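Poly-beta-1,6-N-acetyl-D-glucosamine N-deacetylase (Aggregatibacter actinomycetemcomitans, PDB 4U10) probably removes acetyl groups from the N-acetylglucosamine units of poly-beta-1,6-N-acetyl-D-glucosamine as a metal-dependent hydrolase, this chain being its N-terminal polysaccharide deacetylase domain. Local coordinates at residues 96-108 with 121-133. Sequence-based numbering, arbitrary orientation.
Unlike the reference sequence in segment 121-133: D128 (reference Glu).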
loop_
_atom_site.group_PDB
_atom_site.type_symbol
_atom_site.label_atom_id
_atom_site.label_comp_id
_atom_site.label_asym_id
_atom_site.label_seq_id
_atom_site.Cartn_x
_atom_site.Cartn_y
_atom_site.Cartn_z
ATOM N N VAL A 96 -0.787 6.701 -4.706
ATOM C CA VAL A 96 -1.611 5.570 -4.429
ATOM C C VAL A 96 -1.646 5.374 -2.907
ATOM O O VAL A 96 -0.611 5.421 -2.258
ATOM C CB VAL A 96 -1.039 4.316 -5.103
ATOM C CG1 VAL A 96 -1.832 3.099 -4.670
ATOM C CG2 VAL A 96 -1.084 4.463 -6.607
ATOM N N PHE A 97 -2.826 5.174 -2.356
ATOM C CA PHE A 97 -3.007 4.964 -0.913
ATOM C C PHE A 97 -3.716 3.598 -0.766
ATOM O O PHE A 97 -4.734 3.356 -1.439
ATOM C CB PHE A 97 -3.896 6.074 -0.379
ATOM C CG PHE A 97 -4.244 5.987 1.094
ATOM C CD1 PHE A 97 -3.285 5.739 2.051
ATOM C CD2 PHE A 97 -5.553 6.265 1.532
ATOM C CE1 PHE A 97 -3.643 5.724 3.401
ATOM C CE2 PHE A 97 -5.878 6.306 2.902
ATOM C CZ PHE A 97 -4.928 5.988 3.805
ATOM N N ALA A 98 -3.196 2.735 0.117
ATOM C CA ALA A 98 -3.726 1.413 0.332
ATOM C C ALA A 98 -4.122 1.131 1.797
ATOM O O ALA A 98 -3.388 0.502 2.602
ATOM C CB ALA A 98 -2.761 0.384 -0.198
ATOM N N PRO A 99 -5.329 1.611 2.150
ATOM C CA PRO A 99 -5.797 1.330 3.496
ATOM C C PRO A 99 -6.347 -0.100 3.680
ATOM O O PRO A 99 -6.992 -0.659 2.801
ATOM C CB PRO A 99 -6.889 2.402 3.672
ATOM C CG PRO A 99 -7.541 2.409 2.269
ATOM C CD PRO A 99 -6.325 2.337 1.351
ATOM N N VAL A 100 -6.095 -0.715 4.839
ATOM C CA VAL A 100 -6.736 -1.935 5.141
ATOM C C VAL A 100 -8.223 -1.670 5.364
ATOM O O VAL A 100 -8.588 -0.957 6.278
ATOM C CB VAL A 100 -6.124 -2.567 6.377
ATOM C CG1 VAL A 100 -6.857 -3.877 6.686
ATOM C CG2 VAL A 100 -4.613 -2.823 6.177
ATOM N N SER A 101 -9.103 -2.192 4.517
ATOM C CA SER A 101 -10.527 -1.819 4.596
ATOM C C SER A 101 -11.314 -2.229 5.842
ATOM O O SER A 101 -12.228 -1.504 6.246
ATOM C CB SER A 101 -11.228 -2.171 3.299
ATOM O OG SER A 101 -10.988 -3.501 2.852
ATOM N N SER A 102 -11.010 -3.375 6.491
ATOM C CA SER A 102 -11.741 -3.700 7.759
ATOM C C SER A 102 -11.349 -2.725 8.919
ATOM O O SER A 102 -12.099 -2.530 9.902
ATOM C CB SER A 102 -11.505 -5.149 8.177
ATOM O OG SER A 102 -10.245 -5.360 8.725
ATOM N N TRP A 103 -10.143 -2.160 8.856
ATOM C CA TRP A 103 -9.721 -1.161 9.835
ATOM C C TRP A 103 -10.604 0.090 9.649
ATOM O O TRP A 103 -11.244 0.562 10.592
ATOM C CB TRP A 103 -8.207 -0.855 9.725
ATOM C CG TRP A 103 -7.361 -1.977 10.050
ATOM C CD1 TRP A 103 -7.773 -3.203 10.611
ATOM C CD2 TRP A 103 -5.944 -2.066 9.895
ATOM N NE1 TRP A 103 -6.680 -4.006 10.780
ATOM C CE2 TRP A 103 -5.554 -3.338 10.345
ATOM C CE3 TRP A 103 -4.960 -1.194 9.377
ATOM C CZ2 TRP A 103 -4.236 -3.749 10.335
ATOM C CZ3 TRP A 103 -3.643 -1.613 9.357
ATOM C CH2 TRP A 103 -3.289 -2.853 9.847
ATOM N N LEU A 104 -10.726 0.563 8.423
ATOM C CA LEU A 104 -11.584 1.702 8.140
ATOM C C LEU A 104 -13.056 1.429 8.465
ATOM O O LEU A 104 -13.788 2.321 8.869
ATOM C CB LEU A 104 -11.443 2.148 6.708
ATOM C CG LEU A 104 -10.188 3.042 6.485
ATOM C CD1 LEU A 104 -8.902 2.506 7.099
ATOM C CD2 LEU A 104 -10.005 3.284 5.019
ATOM N N ASP A 105 -13.489 0.190 8.242
ATOM C CA ASP A 105 -14.875 -0.218 8.498
ATOM C C ASP A 105 -15.225 -0.441 9.978
ATOM O O ASP A 105 -16.373 -0.690 10.309
ATOM C CB ASP A 105 -15.191 -1.508 7.734
ATOM C CG ASP A 105 -15.555 -1.284 6.290
ATOM O OD1 ASP A 105 -15.780 -0.157 5.869
ATOM O OD2 ASP A 105 -15.589 -2.287 5.537
ATOM N N THR A 106 -14.231 -0.409 10.851
ATOM C CA THR A 106 -14.437 -0.504 12.271
ATOM C C THR A 106 -15.198 0.758 12.737
ATOM O O THR A 106 -14.814 1.867 12.440
ATOM C CB THR A 106 -13.071 -0.693 13.007
ATOM O OG1 THR A 106 -12.394 -1.853 12.485
ATOM C CG2 THR A 106 -13.253 -0.865 14.504
ATOM N N PRO A 107 -16.327 0.577 13.401
ATOM C CA PRO A 107 -17.068 1.697 13.943
ATOM C C PRO A 107 -16.218 2.560 14.879
ATOM O O PRO A 107 -15.343 2.045 15.550
ATOM C CB PRO A 107 -18.203 0.998 14.743
ATOM C CG PRO A 107 -18.340 -0.359 14.107
ATOM C CD PRO A 107 -16.929 -0.735 13.754
ATOM N N VAL A 108 -16.492 3.858 14.958
ATOM C CA VAL A 108 -15.639 4.769 15.776
ATOM C C VAL A 108 -15.562 4.417 17.277
ATOM O O VAL A 108 -14.643 4.836 17.952
ATOM C CB VAL A 108 -16.043 6.259 15.650
ATOM C CG1 VAL A 108 -15.686 6.800 14.265
ATOM C CG2 VAL A 108 -17.503 6.460 15.983
ATOM N N ARG A 121 -9.318 3.553 17.227
ATOM C CA ARG A 121 -9.789 3.663 15.853
ATOM C C ARG A 121 -9.068 4.833 15.086
ATOM O O ARG A 121 -8.885 4.744 13.874
ATOM C CB ARG A 121 -11.318 3.745 15.809
ATOM C CG ARG A 121 -11.953 4.170 14.467
ATOM C CD ARG A 121 -11.861 3.065 13.419
ATOM N NE ARG A 121 -12.382 3.469 12.107
ATOM C CZ ARG A 121 -11.762 4.292 11.267
ATOM N NH1 ARG A 121 -10.568 4.778 11.572
ATOM N NH2 ARG A 121 -12.302 4.572 10.093
ATOM N N ASN A 122 -8.629 5.889 15.778
ATOM C CA ASN A 122 -8.016 7.043 15.064
ATOM C C ASN A 122 -6.583 6.982 14.842
ATOM O O ASN A 122 -5.980 7.926 14.356
ATOM C CB ASN A 122 -8.284 8.310 15.740
ATOM C CG ASN A 122 -9.732 8.541 15.873
ATOM O OD1 ASN A 122 -10.439 8.703 14.859
ATOM N ND2 ASN A 122 -10.198 8.560 17.102
ATOM N N VAL A 123 -6.021 5.822 15.066
ATOM C CA VAL A 123 -4.810 5.542 14.378
ATOM C C VAL A 123 -5.047 5.605 12.854
ATOM O O VAL A 123 -4.097 5.947 12.124
ATOM C CB VAL A 123 -4.230 4.204 14.817
ATOM C CG1 VAL A 123 -2.965 3.896 14.009
ATOM C CG2 VAL A 123 -3.910 4.280 16.310
ATOM N N PHE A 124 -6.279 5.334 12.400
ATOM C CA PHE A 124 -6.569 5.244 10.966
ATOM C C PHE A 124 -7.522 6.267 10.446
ATOM O O PHE A 124 -8.356 6.801 11.190
ATOM C CB PHE A 124 -7.058 3.831 10.622
ATOM C CG PHE A 124 -6.105 2.768 11.074
ATOM C CD1 PHE A 124 -4.948 2.545 10.403
ATOM C CD2 PHE A 124 -6.313 2.068 12.269
ATOM C CE1 PHE A 124 -4.022 1.608 10.863
ATOM C CE2 PHE A 124 -5.398 1.125 12.729
ATOM C CZ PHE A 124 -4.259 0.895 12.032
ATOM N N VAL A 125 -7.446 6.508 9.151
ATOM C CA VAL A 125 -8.369 7.427 8.478
ATOM C C VAL A 125 -9.853 7.011 8.621
ATOM O O VAL A 125 -10.140 5.868 8.890
ATOM C CB VAL A 125 -8.051 7.637 6.965
ATOM C CG1 VAL A 125 -6.719 8.362 6.737
ATOM C CG2 VAL A 125 -8.111 6.347 6.177
ATOM N N THR A 126 -10.750 7.960 8.411
ATOM C CA THR A 126 -12.187 7.705 8.198
ATOM C C THR A 126 -12.453 7.700 6.684
ATOM O O THR A 126 -11.699 8.255 5.920
ATOM C CB THR A 126 -13.048 8.796 8.881
ATOM O OG1 THR A 126 -12.873 10.066 8.246
ATOM C CG2 THR A 126 -12.710 8.980 10.344
ATOM N N TRP A 127 -13.541 7.112 6.258
ATOM C CA TRP A 127 -13.892 7.104 4.845
ATOM C C TRP A 127 -14.175 8.476 4.211
ATOM O O TRP A 127 -13.948 8.648 3.007
ATOM C CB TRP A 127 -15.089 6.197 4.621
ATOM C CG TRP A 127 -14.806 4.710 4.707
ATOM C CD1 TRP A 127 -15.311 3.835 5.622
ATOM C CD2 TRP A 127 -13.987 3.949 3.837
ATOM N NE1 TRP A 127 -14.899 2.583 5.352
ATOM C CE2 TRP A 127 -14.048 2.607 4.284
ATOM C CE3 TRP A 127 -13.154 4.271 2.752
ATOM C CZ2 TRP A 127 -13.345 1.566 3.657
ATOM C CZ3 TRP A 127 -12.452 3.246 2.112
ATOM C CH2 TRP A 127 -12.559 1.892 2.567
ATOM N N ASP A 128 -14.695 9.420 5.022
ATOM C CA ASP A 128 -14.883 10.818 4.616
ATOM C C ASP A 128 -13.543 11.360 4.178
ATOM O O ASP A 128 -13.436 11.922 3.134
ATOM C CB ASP A 128 -15.407 11.731 5.758
ATOM C CG ASP A 128 -16.786 11.267 6.334
ATOM O OD1 ASP A 128 -17.732 10.893 5.556
ATOM O OD2 ASP A 128 -16.927 11.259 7.593
ATOM N N GLN A 129 -12.515 11.145 4.981
ATOM C CA GLN A 129 -11.161 11.584 4.613
ATOM C C GLN A 129 -10.642 10.977 3.332
ATOM O O GLN A 129 -9.968 11.639 2.542
ATOM C CB GLN A 129 -10.266 11.277 5.785
ATOM C CG GLN A 129 -10.456 12.189 6.937
ATOM C CD GLN A 129 -9.774 11.714 8.213
ATOM O OE1 GLN A 129 -9.428 10.571 8.354
ATOM N NE2 GLN A 129 -9.542 12.626 9.124
ATOM N N VAL A 130 -10.976 9.707 3.088
ATOM C CA VAL A 130 -10.549 9.009 1.888
ATOM C C VAL A 130 -11.256 9.564 0.662
ATOM O O VAL A 130 -10.593 9.757 -0.415
ATOM C CB VAL A 130 -10.858 7.515 1.972
ATOM C CG1 VAL A 130 -10.468 6.793 0.681
ATOM C CG2 VAL A 130 -10.196 6.888 3.189
ATOM N N ARG A 131 -12.588 9.772 0.790
ATOM C CA ARG A 131 -13.359 10.450 -0.292
ATOM C C ARG A 131 -12.800 11.820 -0.694
ATOM O O ARG A 131 -12.651 12.086 -1.871
ATOM C CB ARG A 131 -14.860 10.574 0.065
ATOM C CG ARG A 131 -15.693 9.345 -0.303
ATOM C CD ARG A 131 -17.183 9.641 -0.066
ATOM N NE ARG A 131 -17.444 9.850 1.359
ATOM C CZ ARG A 131 -17.669 8.875 2.214
ATOM N NH1 ARG A 131 -17.673 7.599 1.782
ATOM N NH2 ARG A 131 -17.875 9.130 3.515
ATOM N N GLU A 132 -12.483 12.666 0.272
ATOM C CA GLU A 132 -11.885 13.975 -0.017
ATOM C C GLU A 132 -10.558 13.849 -0.802
ATOM O O GLU A 132 -10.313 14.568 -1.792
ATOM C CB GLU A 132 -11.675 14.759 1.285
ATOM C CG GLU A 132 -11.201 16.175 1.074
ATOM C CD GLU A 132 -10.800 16.886 2.361
ATOM O OE1 GLU A 132 -11.350 16.598 3.457
ATOM O OE2 GLU A 132 -9.919 17.784 2.293
HETATM N N MSE A 133 -9.714 12.935 -0.370
HETATM C CA MSE A 133 -8.417 12.716 -1.021
HETATM C C MSE A 133 -8.579 12.217 -2.410
HETATM O O MSE A 133 -7.864 12.636 -3.286
HETATM C CB MSE A 133 -7.530 11.708 -0.227
HETATM C CG MSE A 133 -6.977 12.446 0.971
HETATM SE SE MSE A 133 -5.732 11.479 2.113
HETATM C CE MSE A 133 -6.909 10.064 2.768
#
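W103 lies between V100 CB on one face and the F124 ring on the other; that ring is tilted 36° to the indole, with W103 CE3 3.3 Å from F124 CE1, and V123 CG1 backs its far face. The W127 indole takes L104 over one face: CB lies over CE2 and CZ2, and CD2 stands over the six-membered ring, a CH-pi contact 3.7 Å from its centroid. At the indole edge NE1 donates to D105 OD1 (2.9 Å), almost in line with the C-O bond, while D105 OD2 is held by S194 of helix 177-199. F97 turns its rim, CE2 and CZ, to V125 CG2 and places P99 on a face. W103 O lies over one face of the R121 guanidinium without a hydrogen bond.

R121 joins the two segments through backbone carbonyls. With CG anti to the backbone N (chi1 167°) and the chain bent at chi2, its guanidinium comes beside L104 and T106. NE reaches T106 O in the guanidinium plane at 2.9 Å, NH2 donates to L104 O (3.0 Å) 33° out of that plane, and NH1 and NH2 together clasp V125 O. Three carbonyls thus fix the group's rotation.

Helix 127-135, opened by a T126-Q129 capping box, packs V130 CG2 and M133 CE on F97 of strand 95-99 in the polysaccharide deacetylase (NodB) domain, where W103 also packs on H149, a ligand of the nearby zinc ion.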